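Local coordinates for prenyltransference for protein (Lavandula lanata, PDB 5HC8) that joins two dimethylallyl diphosphate units head-to-middle to make lavandulyl diphosphate, in a fold of the cis-prenyltransferase (undecaprenyl diphosphate synthase) family, at residues Pro188-Arg193 against Leu229-Ser234. Sequence-based numbering, arbitrary orientation.
Sequences PDLLIR and LDALAS. With ISY (3-methylbut-3-enylsulfanyl(phosphonooxy)phosphinic acid), chain F.
Ile192 and Leu190 of strand 190-193 pack on Ala231 and Leu232 of helix 225-237. The Ile192 tip does the closest touching: its CD1 lies 3.4 Å from Ala231 CB, a close fit for two methyl groups. CG1 of Ile192 is set anti to the carbonyl carbon (chi1 -63°), and with chi2 at 170° the chain is extended, which places CD1 against the Ala231 methyl. Leu190 uses one branch: its CD2 meets Leu232 CD1 at 3.5 Å, the two side chains crossing at about a right angle, and Ala231 CB at 4.1 Å. Small Ala231 thus sits against both strand side chains. Tyr214 of strand 212-215 also touches Ala231, while Leu228 of the same helix touches Ile192 and Tyr235 touches Leu190.

Arg193 belongs to the ligand pocket. Its chain runs extended from CG to NE and carries the guanidinium to the thiolodiphosphate ISY. Arg193 NH2 gives ISY O4 a hydrogen bond of 3.0 Å, bent at 135°, with the oxygen at the guanidinium edge and in its plane. NH2 also forms a salt bridge with Asp21, and NH1 is hydrogen-bonded to Ser201 OG and Arg199 O, which probably fixes the group's rotation. A leucine in place of Arg193 would probably leave O4 and Asp21 without this positive partner. The arrangement is a helix packed on a parallel sheet, as in the cis-prenyltransferase fold, with the strand's last residue entering the diphosphate pocket.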
ATOM      1  N   PRO A 188      -0.139   4.618   9.765  1.00 23.56           N
ATOM      2  CA  PRO A 188      -1.485   4.466  10.308  1.00 23.87           C
ATOM      3  C   PRO A 188      -1.735   3.079  10.804  1.00 23.04           C
ATOM      4  O   PRO A 188      -1.285   2.117  10.200  1.00 23.25           O
ATOM      5  CB  PRO A 188      -2.429   4.819   9.138  1.00 25.63           C
ATOM      6  CG  PRO A 188      -1.563   5.185   8.014  1.00 24.88           C
ATOM      7  CD  PRO A 188      -0.135   4.963   8.331  1.00 24.50           C
ATOM      8  N   ASP A 189      -2.486   2.993  11.915  1.00 22.30           N
ATOM      9  CA  ASP A 189      -3.033   1.739  12.379  1.00 22.18           C
ATOM     10  C   ASP A 189      -4.269   1.363  11.554  1.00 20.49           C
ATOM     11  O   ASP A 189      -4.573   0.165  11.342  1.00 19.41           O
ATOM     12  CB  ASP A 189      -3.398   1.905  13.863  1.00 23.03           C
ATOM     13  CG  ASP A 189      -2.173   2.171  14.692  1.00 27.85           C
ATOM     14  OD1 ASP A 189      -1.343   1.252  14.767  1.00 28.14           O
ATOM     15  OD2 ASP A 189      -1.996   3.309  15.120  1.00 29.07           O
ATOM     16  N   LEU A 190      -4.994   2.385  11.127  1.00 19.99           N
ATOM     17  CA  LEU A 190      -6.282   2.203  10.458  1.00 20.63           C
ATOM     18  C   LEU A 190      -6.375   3.231   9.311  1.00 19.96           C
ATOM     19  O   LEU A 190      -6.111   4.393   9.542  1.00 21.36           O
ATOM     20  CB  LEU A 190      -7.439   2.448  11.427  1.00 22.18           C
ATOM     21  CG  LEU A 190      -8.848   2.474  10.880  1.00 20.43           C
ATOM     22  CD1 LEU A 190      -9.211   1.147  10.297  1.00 20.65           C
ATOM     23  CD2 LEU A 190      -9.935   2.938  11.922  1.00 22.24           C
ATOM     24  N   LEU A 191      -6.749   2.780   8.122  1.00 21.00           N
ATOM     25  CA  LEU A 191      -6.876   3.640   6.958  1.00 21.47           C
ATOM     26  C   LEU A 191      -8.317   3.461   6.548  1.00 22.77           C
ATOM     27  O   LEU A 191      -8.755   2.348   6.283  1.00 21.24           O
ATOM     28  CB  LEU A 191      -5.973   3.194   5.823  1.00 21.04           C
ATOM     29  CG  LEU A 191      -6.201   3.935   4.489  1.00 24.60           C
ATOM     30  CD1 LEU A 191      -5.751   5.354   4.627  1.00 27.39           C
ATOM     31  CD2 LEU A 191      -5.306   3.261   3.443  1.00 26.14           C
ATOM     32  N   ILE A 192      -9.010   4.580   6.478  1.00 21.20           N
ATOM     33  CA  ILE A 192     -10.374   4.620   6.055  1.00 23.82           C
ATOM     34  C   ILE A 192     -10.486   5.221   4.645  1.00 22.15           C
ATOM     35  O   ILE A 192     -10.019   6.298   4.406  1.00 21.16           O
ATOM     36  CB  ILE A 192     -11.186   5.486   7.016  1.00 24.71           C
ATOM     37  CG1 ILE A 192     -11.189   4.878   8.427  1.00 24.16           C
ATOM     38  CG2 ILE A 192     -12.613   5.608   6.548  1.00 23.03           C
ATOM     39  CD1 ILE A 192     -11.776   5.834   9.504  1.00 23.42           C
ATOM     40  N   ARG A 193     -11.237   4.567   3.777  1.00 20.77           N
ATOM     41  CA  ARG A 193     -11.553   5.171   2.500  1.00 22.17           C
ATOM     42  C   ARG A 193     -13.023   5.134   2.211  1.00 24.48           C
ATOM     43  O   ARG A 193     -13.620   4.089   2.184  1.00 22.77           O
ATOM     44  CB  ARG A 193     -10.774   4.535   1.341  1.00 22.09           C
ATOM     45  CG  ARG A 193     -11.115   5.145  -0.023  1.00 22.09           C
ATOM     46  CD  ARG A 193     -10.183   4.695  -1.142  1.00 23.90           C
ATOM     47  NE  ARG A 193     -10.658   5.328  -2.353  1.00 23.52           N
ATOM     48  CZ  ARG A 193      -9.890   5.752  -3.351  1.00 24.35           C
ATOM     49  NH1 ARG A 193      -8.580   5.537  -3.383  1.00 23.83           N
ATOM     50  NH2 ARG A 193     -10.448   6.371  -4.362  1.00 23.38           N
ATOM     51  N   LEU A 229     -16.823   5.997  14.008  1.00 28.59           N
ATOM     52  CA  LEU A 229     -17.100   4.993  14.984  1.00 28.86           C
ATOM     53  C   LEU A 229     -17.250   3.606  14.412  1.00 24.10           C
ATOM     54  O   LEU A 229     -16.781   2.633  14.990  1.00 27.09           O
ATOM     55  CB  LEU A 229     -18.405   5.386  15.713  1.00 29.20           C
ATOM     56  CG  LEU A 229     -18.363   6.146  17.018  1.00 33.12           C
ATOM     57  CD1 LEU A 229     -17.059   6.666  17.609  1.00 34.69           C
ATOM     58  CD2 LEU A 229     -19.499   7.146  17.157  1.00 29.34           C
ATOM     59  N   ASP A 230     -17.867   3.513  13.255  1.00 25.46           N
ATOM     60  CA  ASP A 230     -18.039   2.242  12.615  1.00 26.05           C
ATOM     61  C   ASP A 230     -16.658   1.645  12.214  1.00 26.49           C
ATOM     62  O   ASP A 230     -16.413   0.412  12.394  1.00 26.47           O
ATOM     63  CB  ASP A 230     -18.916   2.385  11.407  1.00 26.95           C
ATOM     64  CG  ASP A 230     -20.371   2.500  11.754  1.00 32.25           C
ATOM     65  OD1 ASP A 230     -20.755   2.201  12.894  1.00 29.21           O
ATOM     66  OD2 ASP A 230     -21.138   2.872  10.867  1.00 31.73           O
ATOM     67  N   ALA A 231     -15.783   2.508  11.678  1.00 25.11           N
ATOM     68  CA  ALA A 231     -14.418   2.079  11.273  1.00 25.04           C
ATOM     69  C   ALA A 231     -13.644   1.663  12.488  1.00 28.49           C
ATOM     70  O   ALA A 231     -12.966   0.614  12.447  1.00 27.16           O
ATOM     71  CB  ALA A 231     -13.731   3.208  10.521  1.00 24.88           C
ATOM     72  N   LEU A 232     -13.791   2.413  13.600  1.00 27.92           N
ATOM     73  CA  LEU A 232     -13.110   2.027  14.830  1.00 28.13           C
ATOM     74  C   LEU A 232     -13.579   0.663  15.415  1.00 28.10           C
ATOM     75  O   LEU A 232     -12.771  -0.084  15.946  1.00 30.07           O
ATOM     76  CB  LEU A 232     -13.221   3.074  15.895  1.00 32.96           C
ATOM     77  CG  LEU A 232     -12.193   4.181  16.015  1.00 44.33           C
ATOM     78  CD1 LEU A 232     -11.111   4.205  14.987  1.00 46.07           C
ATOM     79  CD2 LEU A 232     -12.892   5.528  16.014  1.00 47.23           C
ATOM     80  N   ALA A 233     -14.864   0.394  15.343  1.00 29.92           N
ATOM     81  CA  ALA A 233     -15.449  -0.860  15.785  1.00 28.59           C
ATOM     82  C   ALA A 233     -14.946  -1.996  14.906  1.00 28.24           C
ATOM     83  O   ALA A 233     -14.722  -3.087  15.403  1.00 28.97           O
ATOM     84  CB  ALA A 233     -16.955  -0.779  15.716  1.00 29.46           C
ATOM     85  N   SER A 234     -14.876  -1.798  13.579  1.00 27.59           N
ATOM     86  CA  SER A 234     -14.286  -2.820  12.720  1.00 30.21           C
ATOM     87  C   SER A 234     -12.843  -3.081  13.152  1.00 31.15           C
ATOM     88  O   SER A 234     -12.416  -4.276  13.254  1.00 31.27           O
ATOM     89  CB  SER A 234     -14.441  -2.420  11.229  1.00 30.50           C
ATOM     90  OG  SER A 234     -13.772  -3.271  10.306  1.00 29.40           O
TER
HETATM   91  P1  ISY F 405      -8.978   7.875  -7.893  1.00 31.31           P
HETATM   92  O2  ISY F 405      -8.429   9.263  -7.174  1.00 34.67           O
HETATM   93  P3  ISY F 405      -9.236  10.329  -6.338  1.00 33.65           P
HETATM   94  O4  ISY F 405     -10.270   7.325  -7.168  1.00 36.30           O
HETATM   95  O5  ISY F 405      -7.888   6.772  -8.018  1.00 31.38           O
HETATM   96  O6  ISY F 405      -9.350   8.310  -9.304  1.00 33.52           O
HETATM   97  O7  ISY F 405     -10.618  10.482  -6.864  1.00 31.62           O
HETATM   98  O8  ISY F 405      -8.340  11.646  -6.214  1.00 33.91           O
HETATM   99  S9  ISY F 405      -9.474   9.416  -4.422  1.00 34.30           S
HETATM  100  C10 ISY F 405      -7.909   9.812  -3.678  1.00 36.99           C
HETATM  101  C11 ISY F 405      -8.323  10.820  -2.637  1.00 40.63           C
HETATM  102  C12 ISY F 405      -7.594  12.123  -2.464  1.00 35.30           C
HETATM  103  C13 ISY F 405      -8.042  13.040  -1.421  1.00 37.95           C
HETATM  104  C14 ISY F 405      -6.576  12.580  -3.441  1.00 36.43           C